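Long-range contacts in polyporopepsin (PDB 1WKR), which is a milk-clotting aspartic endopeptidase of the peptidase A1 family that cleaves proteins with broad specificity and is captured here with the inhibitor pepstatin: residues Gln10-Val18 and Thr26-Gly34; Phe225-Gly233 and Leu243-Leu253. All coordinates share one frame; numbering follows the deposited sequence.

Contact 1: residues Gln10-Val18 and Thr26-Gly34; sequences QLVDYVVNV and TYSLLVDTG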
ATOM      1  N   GLN A  10       1.125  10.012   5.984  1.00  4.34           N
ATOM      2  CA  GLN A  10      -0.020  10.933   6.067  1.00  5.57           C
ATOM      3  C   GLN A  10      -1.213  10.239   6.716  1.00  5.08           C
ATOM      4  O   GLN A  10      -2.364  10.590   6.444  1.00  5.98           O
ATOM      5  CB  GLN A  10      -0.412  11.484   4.685  1.00  6.12           C
ATOM      6  CG  GLN A  10       0.726  12.240   3.996  1.00  7.99           C
ATOM      7  CD  GLN A  10       0.304  13.031   2.756  1.00  7.13           C
ATOM      8  OE1 GLN A  10       0.871  14.112   2.544  1.00 10.12           O
ATOM      9  NE2 GLN A  10      -0.649  12.526   2.016  1.00  8.52           N
ATOM     10  N   LEU A  11      -0.955   9.217   7.524  1.00  5.69           N
ATOM     11  CA  LEU A  11      -1.924   8.515   8.377  1.00  5.21           C
ATOM     12  C   LEU A  11      -2.779   7.562   7.579  1.00  5.23           C
ATOM     13  O   LEU A  11      -2.878   6.356   7.931  1.00  6.04           O
ATOM     14  CB  LEU A  11      -2.873   9.495   9.163  1.00  6.68           C
ATOM     15  CG  LEU A  11      -2.153  10.586   9.899  1.00  9.16           C
ATOM     16  CD1 LEU A  11      -3.179  11.411  10.716  1.00 11.44           C
ATOM     17  CD2 LEU A  11      -1.014  10.089  10.768  1.00 11.02           C
ATOM     18  N   VAL A  12      -3.399   8.017   6.510  1.00  5.33           N
ATOM     19  CA  VAL A  12      -4.219   7.159   5.634  1.00  5.14           C
ATOM     20  C   VAL A  12      -3.429   6.622   4.461  1.00  4.53           C
ATOM     21  O   VAL A  12      -3.871   5.692   3.768  1.00  4.92           O
ATOM     22  CB  VAL A  12      -5.521   7.853   5.188  1.00  5.41           C
ATOM     23  CG1 VAL A  12      -6.397   8.186   6.445  1.00  7.16           C
ATOM     24  CG2 VAL A  12      -5.294   9.122   4.394  1.00  7.36           C
ATOM     25  N   ASP A  13      -2.304   7.252   4.142  1.00  4.43           N
ATOM     26  CA  ASP A  13      -1.458   6.832   3.003  1.00  4.35           C
ATOM     27  C   ASP A  13      -0.060   7.305   3.265  1.00  4.45           C
ATOM     28  O   ASP A  13       0.164   8.087   4.212  1.00  5.24           O
ATOM     29  CB  ASP A  13      -2.031   7.383   1.662  1.00  6.11           C
ATOM     30  CG  ASP A  13      -2.179   8.887   1.688  1.00  6.75           C
ATOM     31  OD1 ASP A  13      -1.228   9.595   1.869  1.00  8.20           O
ATOM     32  OD2 ASP A  13      -3.369   9.333   1.418  1.00  9.76           O
ATOM     33  N   TYR A  14       0.885   6.837   2.455  1.00  4.55           N
ATOM     34  CA  TYR A  14       2.237   7.400   2.389  1.00  4.14           C
ATOM     35  C   TYR A  14       2.421   8.064   1.030  1.00  4.57           C
ATOM     36  O   TYR A  14       1.885   7.585   0.017  1.00  5.08           O
ATOM     37  CB  TYR A  14       3.316   6.274   2.478  1.00  4.19           C
ATOM     38  CG  TYR A  14       3.809   6.044   3.893  1.00  3.25           C
ATOM     39  CD1 TYR A  14       3.093   5.212   4.781  1.00  4.24           C
ATOM     40  CD2 TYR A  14       5.003   6.599   4.323  1.00  4.27           C
ATOM     41  CE1 TYR A  14       3.579   4.995   6.096  1.00  3.91           C
ATOM     42  CE2 TYR A  14       5.498   6.354   5.584  1.00  4.44           C
ATOM     43  CZ  TYR A  14       4.794   5.531   6.455  1.00  3.69           C
ATOM     44  OH  TYR A  14       5.286   5.279   7.712  1.00  4.58           O
ATOM     45  N   VAL A  15       3.223   9.144   1.026  1.00  4.72           N
ATOM     46  CA  VAL A  15       3.593   9.810  -0.210  1.00  5.24           C
ATOM     47  C   VAL A  15       5.077   9.891  -0.330  1.00  5.70           C
ATOM     48  O   VAL A  15       5.856   9.792   0.616  1.00  6.33           O
ATOM     49  CB  VAL A  15       3.034  11.243  -0.271  1.00  5.78           C
ATOM     50  CG1 VAL A  15       1.515  11.167  -0.445  1.00  6.91           C
ATOM     51  CG2 VAL A  15       3.422  12.086   0.951  1.00  6.22           C
ATOM     52  N   VAL A  16       5.531  10.063  -1.585  1.00  5.21           N
ATOM     53  CA  VAL A  16       6.918  10.374  -1.904  1.00  5.85           C
ATOM     54  C   VAL A  16       6.890  11.567  -2.845  1.00  5.86           C
ATOM     55  O   VAL A  16       6.003  11.762  -3.650  1.00  6.20           O
ATOM     56  CB  VAL A  16       7.699   9.207  -2.556  1.00  7.21           C
ATOM     57  CG1 VAL A  16       7.923   8.075  -1.595  1.00  8.20           C
ATOM     58  CG2 VAL A  16       6.956   8.689  -3.792  1.00  9.14           C
ATOM     59  N   ASN A  17       7.944  12.399  -2.741  1.00  6.16           N
ATOM     60  CA  ASN A  17       8.218  13.435  -3.744  1.00  5.65           C
ATOM     61  C   ASN A  17       8.754  12.833  -4.975  1.00  5.46           C
ATOM     62  O   ASN A  17       9.682  12.003  -4.999  1.00  6.98           O
ATOM     63  CB  ASN A  17       9.280  14.455  -3.165  1.00  7.55           C
ATOM     64  CG  ASN A  17       8.623  15.288  -2.136  1.00  8.65           C
ATOM     65  OD1 ASN A  17       9.469  15.714  -1.186  1.00 16.00           O
ATOM     66  ND2 ASN A  17       7.463  15.582  -2.142  1.00  6.19           N
ATOM     67  N   VAL A  18       8.170  13.249  -6.110  1.00  5.71           N
ATOM     68  CA  VAL A  18       8.518  12.727  -7.433  1.00  6.04           C
ATOM     69  C   VAL A  18       8.725  13.917  -8.355  1.00  6.02           C
ATOM     70  O   VAL A  18       7.789  14.787  -8.487  1.00  6.08           O
ATOM     71  CB  VAL A  18       7.415  11.815  -8.019  1.00  5.40           C
ATOM     72  CG1 VAL A  18       7.793  11.243  -9.348  1.00  6.52           C
ATOM     73  CG2 VAL A  18       7.083  10.705  -7.001  1.00  6.31           C
ATOM     74  N   THR A  26       8.108  19.205  -8.659  1.00  7.35           N
ATOM     75  CA  THR A  26       7.835  18.168  -7.690  1.00  7.83           C
ATOM     76  C   THR A  26       6.379  17.969  -7.423  1.00  6.68           C
ATOM     77  O   THR A  26       5.602  18.927  -7.219  1.00  8.14           O
ATOM     78  CB  THR A  26       8.488  18.577  -6.380  1.00  8.25           C
ATOM     79  OG1 THR A  26       9.921  18.599  -6.570  1.00 11.59           O
ATOM     80  CG2 THR A  26       8.261  17.479  -5.284  1.00  9.68           C
ATOM     81  N   TYR A  27       5.942  16.693  -7.403  1.00  5.69           N
ATOM     82  CA  TYR A  27       4.595  16.307  -7.098  1.00  6.28           C
ATOM     83  C   TYR A  27       4.673  15.319  -5.923  1.00  5.83           C
ATOM     84  O   TYR A  27       5.608  14.510  -5.816  1.00  7.05           O
ATOM     85  CB  TYR A  27       3.938  15.596  -8.285  1.00  6.80           C
ATOM     86  CG  TYR A  27       3.887  16.494  -9.522  1.00  5.60           C
ATOM     87  CD1 TYR A  27       5.003  16.612 -10.341  1.00  6.26           C
ATOM     88  CD2 TYR A  27       2.751  17.212  -9.831  1.00  7.22           C
ATOM     89  CE1 TYR A  27       4.997  17.421 -11.464  1.00  7.30           C
ATOM     90  CE2 TYR A  27       2.719  18.069 -11.009  1.00  7.32           C
ATOM     91  CZ  TYR A  27       3.851  18.090 -11.732  1.00  6.33           C
ATOM     92  OH  TYR A  27       3.838  18.907 -12.918  1.00  8.79           O
ATOM     93  N   SER A  28       3.641  15.317  -5.058  1.00  5.87           N
ATOM     94  CA  SER A  28       3.622  14.382  -3.904  1.00  6.19           C
ATOM     95  C   SER A  28       2.684  13.242  -4.294  1.00  5.59           C
ATOM     96  O   SER A  28       1.473  13.430  -4.357  1.00  6.14           O
ATOM     97  CB  SER A  28       3.170  15.154  -2.705  1.00  6.51           C
ATOM     98  OG  SER A  28       3.197  14.274  -1.584  1.00  6.98           O
ATOM     99  N   LEU A  29       3.248  12.067  -4.596  1.00  5.37           N
ATOM    100  CA  LEU A  29       2.490  10.960  -5.118  1.00  5.01           C
ATOM    101  C   LEU A  29       2.321   9.894  -4.084  1.00  4.39           C
ATOM    102  O   LEU A  29       3.245   9.523  -3.334  1.00  5.16           O
ATOM    103  CB  LEU A  29       3.167  10.359  -6.349  1.00  5.40           C
ATOM    104  CG  LEU A  29       3.377  11.356  -7.544  1.00  5.43           C
ATOM    105  CD1 LEU A  29       3.747  10.568  -8.765  1.00  6.24           C
ATOM    106  CD2 LEU A  29       2.061  12.133  -7.877  1.00  6.99           C
ATOM    107  N   LEU A  30       1.098   9.320  -4.046  1.00  4.85           N
ATOM    108  CA  LEU A  30       0.724   8.291  -3.077  1.00  5.08           C
ATOM    109  C   LEU A  30       1.376   6.963  -3.459  1.00  4.85           C
ATOM    110  O   LEU A  30       1.243   6.493  -4.590  1.00  5.46           O
ATOM    111  CB  LEU A  30      -0.799   8.206  -3.096  1.00  5.19           C
ATOM    112  CG  LEU A  30      -1.483   7.353  -1.995  1.00  4.26           C
ATOM    113  CD1 LEU A  30      -2.903   7.863  -1.739  1.00  6.10           C
ATOM    114  CD2 LEU A  30      -1.543   5.865  -2.398  1.00  5.87           C
ATOM    115  N   VAL A  31       2.066   6.357  -2.516  1.00  4.56           N
ATOM    116  CA  VAL A  31       2.772   5.086  -2.762  1.00  4.43           C
ATOM    117  C   VAL A  31       1.768   3.942  -2.805  1.00  4.24           C
ATOM    118  O   VAL A  31       1.168   3.584  -1.773  1.00  4.14           O
ATOM    119  CB  VAL A  31       3.814   4.800  -1.694  1.00  4.73           C
ATOM    120  CG1 VAL A  31       4.462   3.426  -1.886  1.00  5.92           C
ATOM    121  CG2 VAL A  31       4.867   5.918  -1.664  1.00  6.07           C
ATOM    122  N   ASP A  32       1.576   3.335  -3.997  1.00  3.75           N
ATOM    123  CA  ASP A  32       0.518   2.315  -4.133  1.00  3.70           C
ATOM    124  C   ASP A  32       1.027   1.040  -4.777  1.00  3.56           C
ATOM    125  O   ASP A  32       1.214   0.950  -5.981  1.00  4.06           O
ATOM    126  CB  ASP A  32      -0.629   2.920  -4.972  1.00  4.59           C
ATOM    127  CG  ASP A  32      -1.887   2.152  -4.901  1.00  3.97           C
ATOM    128  OD1 ASP A  32      -2.008   1.235  -4.017  1.00  4.80           O
ATOM    129  OD2 ASP A  32      -2.831   2.382  -5.707  1.00  5.18           O
ATOM    130  N   THR A  33       1.195  -0.016  -3.977  1.00  3.59           N
ATOM    131  CA  THR A  33       1.456  -1.369  -4.503  1.00  4.22           C
ATOM    132  C   THR A  33       0.180  -2.045  -4.942  1.00  3.08           C
ATOM    133  O   THR A  33       0.281  -3.141  -5.501  1.00  3.82           O
ATOM    134  CB  THR A  33       2.233  -2.230  -3.534  1.00  3.41           C
ATOM    135  OG1 THR A  33       1.448  -2.411  -2.321  1.00  4.50           O
ATOM    136  CG2 THR A  33       3.603  -1.621  -3.138  1.00  4.72           C
ATOM    137  N   GLY A  34      -0.998  -1.412  -4.768  1.00  3.94           N
ATOM    138  CA  GLY A  34      -2.266  -1.982  -5.204  1.00  3.78           C
ATOM    139  C   GLY A  34      -2.757  -1.478  -6.547  1.00  3.82           C
ATOM    140  O   GLY A  34      -3.878  -1.819  -6.931  1.00  4.71           O
TER
HETATM  141  O   HOH W   1       1.166  15.209  -0.015  1.00 11.72           O
HETATM  142  O   HOH W   2       0.166   4.716   0.673  1.00  6.60           O

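Contact 2: residues Phe225-Gly233 and Leu243-Leu253; sequences FAKYKKATG and LRLTTAQYANL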
ATOM      1  N   PHE A 225     -14.216 -10.873   9.359  1.00  3.91           N
ATOM      2  CA  PHE A 225     -14.472  -9.679  10.167  1.00  4.26           C
ATOM      3  C   PHE A 225     -15.485  -9.945  11.220  1.00  3.98           C
ATOM      4  O   PHE A 225     -15.341  -9.512  12.378  1.00  4.98           O
ATOM      5  CB  PHE A 225     -14.973  -8.547   9.227  1.00  4.41           C
ATOM      6  CG  PHE A 225     -15.097  -7.228   9.908  1.00  4.52           C
ATOM      7  CD1 PHE A 225     -13.986  -6.492  10.286  1.00  5.13           C
ATOM      8  CD2 PHE A 225     -16.386  -6.722  10.157  1.00  5.42           C
ATOM      9  CE1 PHE A 225     -14.123  -5.271  10.875  1.00  6.08           C
ATOM     10  CE2 PHE A 225     -16.481  -5.481  10.776  1.00  7.35           C
ATOM     11  CZ  PHE A 225     -15.368  -4.727  11.105  1.00  6.48           C
ATOM     12  N   ALA A 226     -16.568 -10.724  10.945  1.00  5.14           N
ATOM     13  CA  ALA A 226     -17.514 -11.089  12.007  1.00  5.75           C
ATOM     14  C   ALA A 226     -16.859 -11.867  13.062  1.00  5.12           C
ATOM     15  O   ALA A 226     -17.132 -11.677  14.264  1.00  5.73           O
ATOM     16  CB  ALA A 226     -18.666 -11.887  11.338  1.00  7.39           C
ATOM     17  N   LYS A 227     -15.967 -12.806  12.732  1.00  4.95           N
ATOM     18  CA  LYS A 227     -15.240 -13.613  13.762  1.00  4.92           C
ATOM     19  C   LYS A 227     -14.367 -12.697  14.611  1.00  5.09           C
ATOM     20  O   LYS A 227     -14.248 -12.899  15.847  1.00  5.10           O
ATOM     21  CB  LYS A 227     -14.369 -14.678  13.121  1.00  5.40           C
ATOM     22  CG  LYS A 227     -15.248 -15.795  12.498  1.00  6.46           C
ATOM     23  CD  LYS A 227     -14.307 -16.863  11.830  1.00  9.62           C
ATOM     24  CE  LYS A 227     -15.227 -17.793  11.020  1.00 10.83           C
ATOM     25  NZ  LYS A 227     -14.372 -18.826  10.348  1.00 15.27           N
ATOM     26  N   TYR A 228     -13.704 -11.718  13.979  1.00  4.45           N
ATOM     27  CA  TYR A 228     -12.832 -10.788  14.723  1.00  4.55           C
ATOM     28  C   TYR A 228     -13.644  -9.898  15.674  1.00  4.96           C
ATOM     29  O   TYR A 228     -13.219  -9.662  16.825  1.00  5.14           O
ATOM     30  CB  TYR A 228     -12.093  -9.967  13.699  1.00  4.82           C
ATOM     31  CG  TYR A 228     -11.164  -8.925  14.295  1.00  4.63           C
ATOM     32  CD1 TYR A 228      -9.953  -9.327  14.880  1.00  5.09           C
ATOM     33  CD2 TYR A 228     -11.494  -7.577  14.333  1.00  5.31           C
ATOM     34  CE1 TYR A 228      -9.061  -8.382  15.424  1.00  4.87           C
ATOM     35  CE2 TYR A 228     -10.605  -6.644  14.881  1.00  4.85           C
ATOM     36  CZ  TYR A 228      -9.429  -7.036  15.380  1.00  4.81           C
ATOM     37  OH  TYR A 228      -8.595  -6.075  15.924  1.00  5.39           O
ATOM     38  N   LYS A 229     -14.774  -9.387  15.202  1.00  6.22           N
ATOM     39  CA  LYS A 229     -15.628  -8.580  16.089  1.00  6.97           C
ATOM     40  C   LYS A 229     -16.082  -9.421  17.228  1.00  6.97           C
ATOM     41  O   LYS A 229     -16.057  -8.950  18.424  1.00  8.34           O
ATOM     42  CB  LYS A 229     -16.886  -8.137  15.311  1.00  8.63           C
ATOM     43  CG  LYS A 229     -16.791  -7.109  14.546  0.40  4.73           C
ATOM     44  CD  LYS A 229     -18.108  -6.589  13.928  0.40  3.67           C
ATOM     45  CE  LYS A 229     -18.970  -5.794  14.909  0.40  5.61           C
ATOM     46  NZ  LYS A 229     -20.266  -5.206  14.349  0.40  8.00           N
ATOM     47  N   LYS A 230     -16.470 -10.686  17.061  1.00  6.93           N
ATOM     48  CA  LYS A 230     -16.895 -11.533  18.168  1.00  9.34           C
ATOM     49  C   LYS A 230     -15.756 -11.741  19.092  1.00  8.67           C
ATOM     50  O   LYS A 230     -15.945 -11.684  20.349  1.00  9.88           O
ATOM     51  CB  LYS A 230     -17.407 -12.887  17.560  1.00  9.03           C
ATOM     52  CG  LYS A 230     -17.854 -13.870  18.609  1.00 12.67           C
ATOM     53  CD  LYS A 230     -18.197 -15.267  17.905  1.00 15.97           C
ATOM     54  CE  LYS A 230     -18.422 -16.296  19.063  1.00 19.28           C
ATOM     55  NZ  LYS A 230     -18.893 -17.683  18.512  1.00 22.87           N
ATOM     56  N   ALA A 231     -14.549 -12.053  18.620  1.00  7.17           N
ATOM     57  CA  ALA A 231     -13.411 -12.467  19.466  1.00  6.80           C
ATOM     58  C   ALA A 231     -12.936 -11.269  20.283  1.00  6.50           C
ATOM     59  O   ALA A 231     -12.499 -11.503  21.477  1.00  7.85           O
ATOM     60  CB  ALA A 231     -12.282 -12.926  18.566  1.00  7.46           C
ATOM     61  N   THR A 232     -13.001 -10.068  19.777  1.00  5.72           N
ATOM     62  CA  THR A 232     -12.465  -8.890  20.491  1.00  6.29           C
ATOM     63  C   THR A 232     -13.522  -8.211  21.328  1.00  5.73           C
ATOM     64  O   THR A 232     -13.130  -7.428  22.219  1.00  6.84           O
ATOM     65  CB  THR A 232     -11.939  -7.859  19.483  1.00  5.74           C
ATOM     66  OG1 THR A 232     -13.005  -7.404  18.617  1.00  5.46           O
ATOM     67  CG2 THR A 232     -10.766  -8.345  18.620  1.00  5.54           C
ATOM     68  N   GLY A 233     -14.798  -8.442  21.084  1.00  5.80           N
ATOM     69  CA  GLY A 233     -15.865  -7.710  21.716  1.00  7.12           C
ATOM     70  C   GLY A 233     -16.130  -6.386  21.066  1.00  6.64           C
ATOM     71  O   GLY A 233     -16.993  -5.567  21.535  1.00  7.61           O
ATOM     72  N   LEU A 243     -14.162   0.003  14.133  1.00  6.32           N
ATOM     73  CA  LEU A 243     -14.591  -0.709  15.347  1.00  5.92           C
ATOM     74  C   LEU A 243     -14.036  -0.008  16.553  1.00  6.49           C
ATOM     75  O   LEU A 243     -12.971   0.608  16.489  1.00  6.51           O
ATOM     76  CB  LEU A 243     -14.036  -2.100  15.298  1.00  6.36           C
ATOM     77  CG  LEU A 243     -14.670  -3.064  14.302  1.00  6.66           C
ATOM     78  CD1 LEU A 243     -13.898  -4.392  14.247  1.00  8.29           C
ATOM     79  CD2 LEU A 243     -16.146  -3.307  14.581  1.00  6.89           C
ATOM     80  N   ARG A 244     -14.730  -0.083  17.675  1.00  7.53           N
ATOM     81  CA  ARG A 244     -14.288   0.499  18.932  1.00  6.84           C
ATOM     82  C   ARG A 244     -14.272  -0.577  20.024  1.00  6.16           C
ATOM     83  O   ARG A 244     -15.120  -1.442  20.082  1.00  6.16           O
ATOM     84  CB  ARG A 244     -15.172   1.658  19.377  1.00  7.66           C
ATOM     85  CG  ARG A 244     -14.721   2.426  20.604  1.00 11.26           C
ATOM     86  CD  ARG A 244     -15.688   3.621  21.095  1.00 12.50           C
ATOM     87  NE  ARG A 244     -15.274   4.056  22.539  1.00 14.31           N
ATOM     88  CZ  ARG A 244     -14.854   5.234  22.866  1.00 15.56           C
ATOM     89  NH1 ARG A 244     -14.824   6.329  22.047  1.00 17.08           N
ATOM     90  NH2 ARG A 244     -14.325   5.392  24.076  1.00 15.77           N
ATOM     91  N   LEU A 245     -13.267  -0.448  20.912  1.00  5.52           N
ATOM     92  CA  LEU A 245     -13.162  -1.281  22.115  1.00  5.45           C
ATOM     93  C   LEU A 245     -13.273  -0.342  23.354  1.00  5.69           C
ATOM     94  O   LEU A 245     -12.829   0.743  23.354  1.00  5.92           O
ATOM     95  CB  LEU A 245     -11.751  -1.949  22.194  1.00  5.19           C
ATOM     96  CG  LEU A 245     -11.444  -2.937  21.080  1.00  4.47           C
ATOM     97  CD1 LEU A 245     -10.055  -3.542  21.359  1.00  5.00           C
ATOM     98  CD2 LEU A 245     -12.509  -4.033  21.034  1.00  6.21           C
ATOM     99  N   THR A 246     -13.835  -0.965  24.412  1.00  6.11           N
ATOM    100  CA  THR A 246     -13.720  -0.327  25.736  1.00  6.50           C
ATOM    101  C   THR A 246     -12.303  -0.464  26.274  1.00  6.89           C
ATOM    102  O   THR A 246     -11.458  -1.200  25.769  1.00  6.49           O
ATOM    103  CB  THR A 246     -14.655  -1.031  26.735  1.00  6.84           C
ATOM    104  OG1 THR A 246     -14.237  -2.388  26.911  1.00  7.54           O
ATOM    105  CG2 THR A 246     -16.131  -0.993  26.270  1.00  7.87           C
ATOM    106  N   THR A 247     -12.058   0.251  27.378  1.00  8.64           N
ATOM    107  CA  THR A 247     -10.777   0.146  28.068  1.00  8.04           C
ATOM    108  C   THR A 247     -10.483  -1.307  28.448  1.00  7.77           C
ATOM    109  O   THR A 247      -9.358  -1.810  28.182  1.00  7.12           O
ATOM    110  CB  THR A 247     -10.890   1.029  29.372  1.00  9.64           C
ATOM    111  OG1 THR A 247     -10.891   2.367  28.912  1.00 13.31           O
ATOM    112  CG2 THR A 247      -9.665   0.846  30.278  1.00  9.81           C
ATOM    113  N   ALA A 248     -11.413  -2.007  29.017  1.00  7.18           N
ATOM    114  CA  ALA A 248     -11.182  -3.363  29.393  1.00  7.45           C
ATOM    115  C   ALA A 248     -10.923  -4.258  28.219  1.00  6.92           C
ATOM    116  O   ALA A 248     -10.105  -5.170  28.206  1.00  7.73           O
ATOM    117  CB  ALA A 248     -12.393  -3.913  30.207  1.00  9.33           C
ATOM    118  N   GLN A 249     -11.712  -4.059  27.111  1.00  6.21           N
ATOM    119  CA  GLN A 249     -11.525  -4.916  25.955  1.00  6.98           C
ATOM    120  C   GLN A 249     -10.132  -4.646  25.288  1.00  5.44           C
ATOM    121  O   GLN A 249      -9.554  -5.612  24.824  1.00  6.34           O
ATOM    122  CB  GLN A 249     -12.632  -4.597  24.899  1.00  6.63           C
ATOM    123  CG  GLN A 249     -13.993  -5.190  25.385  1.00  7.52           C
ATOM    124  CD  GLN A 249     -15.130  -4.622  24.505  1.00  7.56           C
ATOM    125  OE1 GLN A 249     -15.018  -3.620  23.841  1.00  7.29           O
ATOM    126  NE2 GLN A 249     -16.238  -5.403  24.502  1.00  9.60           N
ATOM    127  N   TYR A 250      -9.649  -3.428  25.321  1.00  4.89           N
ATOM    128  CA  TYR A 250      -8.282  -3.190  24.810  1.00  4.62           C
ATOM    129  C   TYR A 250      -7.253  -3.877  25.691  1.00  4.77           C
ATOM    130  O   TYR A 250      -6.340  -4.516  25.197  1.00  4.70           O
ATOM    131  CB  TYR A 250      -7.981  -1.714  24.660  1.00  4.61           C
ATOM    132  CG  TYR A 250      -6.544  -1.513  24.191  1.00  4.52           C
ATOM    133  CD1 TYR A 250      -6.127  -1.938  22.913  1.00  4.48           C
ATOM    134  CD2 TYR A 250      -5.557  -0.999  25.037  1.00  4.66           C
ATOM    135  CE1 TYR A 250      -4.817  -1.856  22.490  1.00  4.79           C
ATOM    136  CE2 TYR A 250      -4.232  -0.877  24.620  1.00  5.01           C
ATOM    137  CZ  TYR A 250      -3.886  -1.331  23.334  1.00  4.24           C
ATOM    138  OH  TYR A 250      -2.584  -1.239  22.943  1.00  5.97           O
ATOM    139  N   ALA A 251      -7.460  -3.796  27.028  1.00  5.21           N
ATOM    140  CA  ALA A 251      -6.513  -4.476  27.921  1.00  4.80           C
ATOM    141  C   ALA A 251      -6.430  -5.968  27.647  1.00  4.50           C
ATOM    142  O   ALA A 251      -5.401  -6.591  27.769  1.00  5.34           O
ATOM    143  CB  ALA A 251      -6.889  -4.226  29.353  1.00  5.24           C
ATOM    144  N   ASN A 252      -7.552  -6.576  27.233  1.00  4.97           N
ATOM    145  CA  ASN A 252      -7.660  -7.984  26.898  1.00  5.60           C
ATOM    146  C   ASN A 252      -7.428  -8.329  25.465  1.00  5.52           C
ATOM    147  O   ASN A 252      -7.509  -9.512  25.061  1.00  6.60           O
ATOM    148  CB  ASN A 252      -9.050  -8.496  27.349  1.00  7.52           C
ATOM    149  CG  ASN A 252      -9.121  -8.633  28.843  1.00  7.92           C
ATOM    150  OD1 ASN A 252      -8.293  -9.269  29.471  1.00 11.01           O
ATOM    151  ND2 ASN A 252     -10.080  -7.937  29.395  1.00 12.58           N
ATOM    152  N   LEU A 253      -7.147  -7.351  24.613  1.00  4.68           N
ATOM    153  CA  LEU A 253      -6.935  -7.597  23.173  1.00  4.75           C
ATOM    154  C   LEU A 253      -5.706  -8.442  22.939  1.00  4.62           C
ATOM    155  O   LEU A 253      -4.627  -8.107  23.438  1.00  6.06           O
ATOM    156  CB  LEU A 253      -6.843  -6.259  22.445  1.00  4.30           C
ATOM    157  CG  LEU A 253      -6.734  -6.330  20.899  1.00  4.01           C
ATOM    158  CD1 LEU A 253      -7.926  -6.988  20.249  1.00  5.45           C
ATOM    159  CD2 LEU A 253      -6.516  -4.929  20.309  1.00  4.68           C
TER
HETATM  160  O   HOH W   3     -10.817  -7.834  23.739  1.00  9.51           O

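Contact 1: residues Gln10-Val18 and Thr26-Gly34
Val-16 and Leu-29 face each other as an antiparallel hydrogen-bonded pair: Val-16 N reaches Leu-29 O and Leu-29 N reaches Val-16 O, both at 2.9 Å. Val-18 and Tyr-27 repeat the two-bond exchange. A fifth bond, from Val-31 N to Tyr-14 O, is 2.8 Å long and nearly straight (170° at the hydrogen). Here the ladder opens, and a water takes the place of the return bond, accepting from Tyr-14 N at 2.9 Å and donating to Val-31 O, which also pairs with Thr-213 OG1.

Between the bonded pairs, Val-15 sits opposite Leu-30. A chi1 of -178° carries Ser-28 OG away from its backbone N toward Val-15, 3.3 Å from CB of Val-15, and the hydroxyl shares a water with Gln-10 OE1. The other end of that amide is held too: Gln-10 NE2 gives a 3.0 Å bond to the syn lone pair of Asp-13 OD1, and Gly-100 O is a further partner. The Asp-13 side chain also packs on Leu-30, whose CD1 lies 3.5 Å from both CB and OD2 of Asp-13, the two side chains crossing at about a right angle. Replacing Asp-13 with an alanine, which keeps only CB, would probably cost Gln-10 NE2 one acceptor, let that amide turn more easily and strip Leu-30 CD1 of its contacts with CG and OD2. Val-16, on the face opposite Val-15, meets Val-31 CG2 through its CG1 at 3.7 Å; Val-18 CG2 lies against Leu-29 CD1 on the same face as Val-16.

The strand directions differ by 133°, a strongly twisted antiparallel pair. This is the N-terminal-lobe beta hairpin of the pepsin fold, whose second strand delivers the catalytic Asp-32 in the Asp-Thr-Gly signature, where Asp-32 OD1 accepts from Gly-34 N in an Asx turn.

Contact 2: residues Phe225-Gly233 and Leu243-Leu253
In the C-terminal lobe of this pepsin-like fold, helix 222-232 packs, from Phe-225 to its C-terminal end, beside strand 243-245 and the short helix 247-251, which starts with a capping box. The short axes of helix 225-232 and strand 243-245 run 10.4 Å apart, and side chains bridge the interval.

Leu-243 is the main apolar plug. Its CD1 approaches Phe-225 CZ at 3.5 Å, the two side chains arriving from opposite directions; with CG of Phe-225 anti to the backbone N (chi1 -172°), the ring extends to the leucine. The same methyl lies in the plane of the Tyr-228 ring at its edge, 4.0 Å from CD2 of Tyr-228. Leu-243 CD2 is flanked by the aliphatic part of Lys-229. The phenol of Tyr-228 continues outside the pair, bonding to Gln-272.

Nearer the helix end, Thr-232 CG2 lies over one face of the Tyr-228 ring and touches Leu-253 CD1 at 3.5 Å, the threonine and leucine side chains lying side by side. Thr-232 OG1 turns back to Tyr-228 O, which also accepts from Thr-232 N on the other face of its carbonyl plane. Leu-245 CD2 comes within 3.6 Å of Thr-232 O.

Gln-249 links both segments. In the capping box its OE1 receives Thr-246 N at 3.0 Å in a nearly straight bond (170°), and Thr-246 OG1 receives Gln-249 N. Its NE2 points to Gly-233 O, just past the longer helix, but at 3.1 Å and 121° that bond is weak. One water bridges the two helices, donating 2.8 Å hydrogen bonds to both Thr-232 O and Gln-249 O.

Contact 1 and contact 2 belong to different lobes of one pepsin-fold chain and follow each other in sequence; their centres are 31 Å apart and their nearest atoms about 14 Å. Contact 1 lies about 9 Å from the chain centre, by the active-site cleft: Asp-32 OD1 bonds to the bound inhibitor, Leu-30 packs on it, and the side chains of Leu-30 and the second catalytic residue, Asp-212, are about 7 Å apart. Thr-33 OG1 to Val-211 O and Thr-33 N to Thr-213 OG1 form part of the fireman's grip between the lobes. Contact 2, about 25 Å from the chain centre, is peripheral packing away from the annotated sites.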